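Local coordinates for crystal protein (Bacillus thuringiensis serovar dakota, PDB 2ZTB) that recognizes cancer cells as a proteolytically activated parasporin-2 toxin and probably damages their membranes by forming pores, at residues 193-199 against 209-215. Numbering follows the deposited sequence.
Sequences GYFGANF and YFWFNPA
Phe195 and Asn213 form a hydrogen-bonded antiparallel pair, with Phe195 N 3.0 Å from Asn213 O and Asn213 N 3.1 Å from Phe195 O. The ladder repeats at Ala197 and Trp211, where Ala197 N lies 2.9 Å from Trp211 O, and ends with single bonds from Phe199 N to Tyr209 O and from Ala215 N to Gly193 O. Short-segment axes inclined at 153° fit two twisted antiparallel strands.

One face is buried: Phe195, Ala197 and Asn213 lie under Phe27 of helix 20-31, and Tyr31 stacks on Trp211. Chi1 of -66° places the Phe199 ring beside the indole, steeply inclined (78°) in an oblique approach, CE1 3.8 Å from Trp211 CD1. Tyr209 O meets the Phe199 ring edge in plane, 3.3 Å from CD1. On the other face, Phe210 and Phe212 are partly exposed, and Phe212 CD2 lies 3.7 Å from Gly196 CA. Exposed Tyr209 meets Phe199 through one ring-edge approach, CD2 3.6 Å from Phe199 O.

At one end of the elongated, strand-rich molecule, about 35 Å from its centre to the contact's centre, strand 210-214 returns along the end of long strand 168-199. Helix 53-56 touches Phe210 and Phe212, and strand 37-40 bonds the far edge of strand 168-199, making it internal.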
ATOM      1  N   GLY A 193     -23.345 -11.662   2.765  1.00 58.59           N
ATOM      2  CA  GLY A 193     -23.617 -13.049   2.382  1.00 57.77           C
ATOM      3  C   GLY A 193     -23.920 -13.941   3.571  1.00 57.59           C
ATOM      4  O   GLY A 193     -24.345 -13.458   4.614  1.00 57.76           O
ATOM      5  N   TYR A 194     -23.675 -15.243   3.428  1.00 57.15           N
ATOM      6  CA  TYR A 194     -24.243 -16.229   4.354  1.00 56.52           C
ATOM      7  C   TYR A 194     -23.257 -17.261   4.872  1.00 56.01           C
ATOM      8  O   TYR A 194     -22.235 -17.541   4.230  1.00 56.11           O
ATOM      9  CB  TYR A 194     -25.440 -16.953   3.701  1.00 56.77           C
ATOM     10  CG  TYR A 194     -26.507 -16.015   3.174  1.00 56.91           C
ATOM     11  CD1 TYR A 194     -26.365 -15.405   1.921  1.00 57.28           C
ATOM     12  CD2 TYR A 194     -27.657 -15.736   3.919  1.00 56.96           C
ATOM     13  CE1 TYR A 194     -27.315 -14.529   1.430  1.00 56.63           C
ATOM     14  CE2 TYR A 194     -28.640 -14.862   3.426  1.00 57.01           C
ATOM     15  CZ  TYR A 194     -28.446 -14.258   2.182  1.00 57.78           C
ATOM     16  OH  TYR A 194     -29.387 -13.397   1.664  1.00 59.33           O
ATOM     17  N   PHE A 195     -23.582 -17.800   6.051  1.00 54.84           N
ATOM     18  CA  PHE A 195     -22.997 -19.030   6.576  1.00 53.27           C
ATOM     19  C   PHE A 195     -24.070 -20.124   6.627  1.00 53.03           C
ATOM     20  O   PHE A 195     -25.275 -19.833   6.712  1.00 52.40           O
ATOM     21  CB  PHE A 195     -22.473 -18.812   7.982  1.00 53.02           C
ATOM     22  CG  PHE A 195     -21.154 -18.085   8.055  1.00 51.87           C
ATOM     23  CD1 PHE A 195     -21.085 -16.717   7.855  1.00 51.25           C
ATOM     24  CD2 PHE A 195     -19.997 -18.770   8.393  1.00 50.40           C
ATOM     25  CE1 PHE A 195     -19.872 -16.045   7.939  1.00 53.17           C
ATOM     26  CE2 PHE A 195     -18.785 -18.107   8.493  1.00 51.11           C
ATOM     27  CZ  PHE A 195     -18.721 -16.739   8.272  1.00 51.91           C
ATOM     28  N   GLY A 196     -23.621 -21.380   6.598  1.00 52.38           N
ATOM     29  CA  GLY A 196     -24.511 -22.545   6.647  1.00 51.65           C
ATOM     30  C   GLY A 196     -24.242 -23.342   7.909  1.00 51.52           C
ATOM     31  O   GLY A 196     -23.169 -23.245   8.486  1.00 51.74           O
ATOM     32  N   ALA A 197     -25.228 -24.104   8.360  1.00 51.30           N
ATOM     33  CA  ALA A 197     -25.047 -25.022   9.480  1.00 51.42           C
ATOM     34  C   ALA A 197     -25.899 -26.253   9.277  1.00 51.77           C
ATOM     35  O   ALA A 197     -27.031 -26.161   8.784  1.00 51.91           O
ATOM     36  CB  ALA A 197     -25.389 -24.347  10.817  1.00 50.82           C
ATOM     37  N   ASN A 198     -25.355 -27.410   9.643  1.00 52.65           N
ATOM     38  CA  ASN A 198     -26.145 -28.651   9.643  1.00 53.55           C
ATOM     39  C   ASN A 198     -26.353 -29.179  11.046  1.00 53.76           C
ATOM     40  O   ASN A 198     -25.409 -29.264  11.838  1.00 54.42           O
ATOM     41  CB  ASN A 198     -25.547 -29.726   8.725  1.00 53.89           C
ATOM     42  CG  ASN A 198     -24.138 -30.142   9.129  1.00 55.10           C
ATOM     43  OD1 ASN A 198     -23.162 -29.450   8.832  1.00 55.55           O
ATOM     44  ND2 ASN A 198     -24.027 -31.287   9.801  1.00 55.70           N
ATOM     45  N   PHE A 199     -27.595 -29.542  11.347  1.00 53.86           N
ATOM     46  CA  PHE A 199     -27.990 -29.901  12.690  1.00 53.72           C
ATOM     47  C   PHE A 199     -28.205 -31.412  12.832  1.00 54.93           C
ATOM     48  O   PHE A 199     -28.463 -32.098  11.823  1.00 54.89           O
ATOM     49  CB  PHE A 199     -29.230 -29.081  13.084  1.00 53.15           C
ATOM     50  CG  PHE A 199     -28.950 -27.605  13.182  1.00 52.06           C
ATOM     51  CD1 PHE A 199     -28.917 -26.802  12.022  1.00 51.27           C
ATOM     52  CD2 PHE A 199     -28.680 -27.020  14.414  1.00 50.30           C
ATOM     53  CE1 PHE A 199     -28.616 -25.432  12.094  1.00 49.98           C
ATOM     54  CE2 PHE A 199     -28.385 -25.648  14.501  1.00 52.32           C
ATOM     55  CZ  PHE A 199     -28.343 -24.857  13.330  1.00 50.52           C
ATOM     56  N   TYR A 209     -32.905 -29.613   8.718  1.00 52.02           N
ATOM     57  CA  TYR A 209     -31.548 -29.945   9.139  1.00 52.35           C
ATOM     58  C   TYR A 209     -30.529 -28.885   8.718  1.00 52.55           C
ATOM     59  O   TYR A 209     -29.538 -28.682   9.405  1.00 53.03           O
ATOM     60  CB  TYR A 209     -31.121 -31.288   8.524  1.00 53.16           C
ATOM     61  CG  TYR A 209     -31.845 -32.506   9.055  1.00 53.31           C
ATOM     62  CD1 TYR A 209     -32.833 -33.122   8.310  1.00 54.00           C
ATOM     63  CD2 TYR A 209     -31.529 -33.041  10.300  1.00 54.97           C
ATOM     64  CE1 TYR A 209     -33.499 -34.249   8.779  1.00 54.67           C
ATOM     65  CE2 TYR A 209     -32.194 -34.160  10.789  1.00 55.73           C
ATOM     66  CZ  TYR A 209     -33.174 -34.756  10.016  1.00 55.38           C
ATOM     67  OH  TYR A 209     -33.838 -35.856  10.495  1.00 56.37           O
ATOM     68  N   PHE A 210     -30.752 -28.245   7.567  1.00 52.44           N
ATOM     69  CA  PHE A 210     -29.819 -27.261   7.022  1.00 52.29           C
ATOM     70  C   PHE A 210     -30.368 -25.848   7.072  1.00 51.43           C
ATOM     71  O   PHE A 210     -31.469 -25.590   6.580  1.00 50.99           O
ATOM     72  CB  PHE A 210     -29.447 -27.575   5.558  1.00 53.05           C
ATOM     73  CG  PHE A 210     -28.957 -28.986   5.321  1.00 54.91           C
ATOM     74  CD1 PHE A 210     -28.309 -29.711   6.318  1.00 56.12           C
ATOM     75  CD2 PHE A 210     -29.119 -29.576   4.074  1.00 56.84           C
ATOM     76  CE1 PHE A 210     -27.864 -30.999   6.091  1.00 56.46           C
ATOM     77  CE2 PHE A 210     -28.661 -30.868   3.832  1.00 58.15           C
ATOM     78  CZ  PHE A 210     -28.037 -31.580   4.852  1.00 57.00           C
ATOM     79  N   TRP A 211     -29.559 -24.933   7.613  1.00 50.61           N
ATOM     80  CA  TRP A 211     -29.922 -23.523   7.718  1.00 50.18           C
ATOM     81  C   TRP A 211     -28.826 -22.575   7.253  1.00 50.70           C
ATOM     82  O   TRP A 211     -27.642 -22.872   7.388  1.00 50.73           O
ATOM     83  CB  TRP A 211     -30.311 -23.187   9.164  1.00 48.88           C
ATOM     84  CG  TRP A 211     -31.601 -23.799   9.519  1.00 48.10           C
ATOM     85  CD1 TRP A 211     -31.793 -24.987  10.144  1.00 45.98           C
ATOM     86  CD2 TRP A 211     -32.901 -23.272   9.231  1.00 46.96           C
ATOM     87  NE1 TRP A 211     -33.125 -25.237  10.271  1.00 46.43           N
ATOM     88  CE2 TRP A 211     -33.835 -24.200   9.721  1.00 46.16           C
ATOM     89  CE3 TRP A 211     -33.365 -22.096   8.616  1.00 46.92           C
ATOM     90  CZ2 TRP A 211     -35.221 -24.002   9.621  1.00 46.24           C
ATOM     91  CZ3 TRP A 211     -34.761 -21.902   8.514  1.00 46.63           C
ATOM     92  CH2 TRP A 211     -35.656 -22.847   9.025  1.00 46.88           C
ATOM     93  N   PHE A 212     -29.250 -21.424   6.731  1.00 51.45           N
ATOM     94  CA  PHE A 212     -28.372 -20.319   6.340  1.00 52.09           C
ATOM     95  C   PHE A 212     -28.795 -19.041   7.026  1.00 52.69           C
ATOM     96  O   PHE A 212     -29.989 -18.748   7.127  1.00 54.37           O
ATOM     97  CB  PHE A 212     -28.370 -20.148   4.816  1.00 51.85           C
ATOM     98  CG  PHE A 212     -28.091 -21.424   4.097  1.00 51.82           C
ATOM     99  CD1 PHE A 212     -29.137 -22.263   3.719  1.00 51.98           C
ATOM    100  CD2 PHE A 212     -26.777 -21.826   3.859  1.00 52.42           C
ATOM    101  CE1 PHE A 212     -28.891 -23.472   3.103  1.00 52.95           C
ATOM    102  CE2 PHE A 212     -26.511 -23.040   3.236  1.00 52.56           C
ATOM    103  CZ  PHE A 212     -27.573 -23.863   2.857  1.00 53.91           C
ATOM    104  N   ASN A 213     -27.819 -18.306   7.532  1.00 52.96           N
ATOM    105  CA  ASN A 213     -28.060 -17.030   8.180  1.00 53.45           C
ATOM    106  C   ASN A 213     -27.080 -16.030   7.634  1.00 53.72           C
ATOM    107  O   ASN A 213     -25.933 -16.384   7.359  1.00 53.68           O
ATOM    108  CB  ASN A 213     -27.900 -17.144   9.701  1.00 54.06           C
ATOM    109  CG  ASN A 213     -29.135 -17.683  10.365  1.00 54.54           C
ATOM    110  OD1 ASN A 213     -30.003 -16.930  10.795  1.00 55.42           O
ATOM    111  ND2 ASN A 213     -29.240 -18.994  10.424  1.00 57.13           N
ATOM    112  N   PRO A 214     -27.522 -14.773   7.448  1.00 54.19           N
ATOM    113  CA  PRO A 214     -26.573 -13.755   6.988  1.00 53.86           C
ATOM    114  C   PRO A 214     -25.403 -13.662   7.947  1.00 54.14           C
ATOM    115  O   PRO A 214     -25.563 -13.893   9.150  1.00 53.70           O
ATOM    116  CB  PRO A 214     -27.390 -12.452   6.996  1.00 53.43           C
ATOM    117  CG  PRO A 214     -28.623 -12.760   7.747  1.00 54.79           C
ATOM    118  CD  PRO A 214     -28.879 -14.227   7.632  1.00 53.94           C
ATOM    119  N   ALA A 215     -24.232 -13.342   7.402  1.00 54.53           N
ATOM    120  CA  ALA A 215     -23.001 -13.150   8.170  1.00 54.73           C
ATOM    121  C   ALA A 215     -23.182 -12.307   9.446  1.00 55.06           C
ATOM    122  O   ALA A 215     -22.575 -12.599  10.470  1.00 55.85           O
ATOM    123  CB  ALA A 215     -21.911 -12.534   7.248  1.00 54.40           C
TER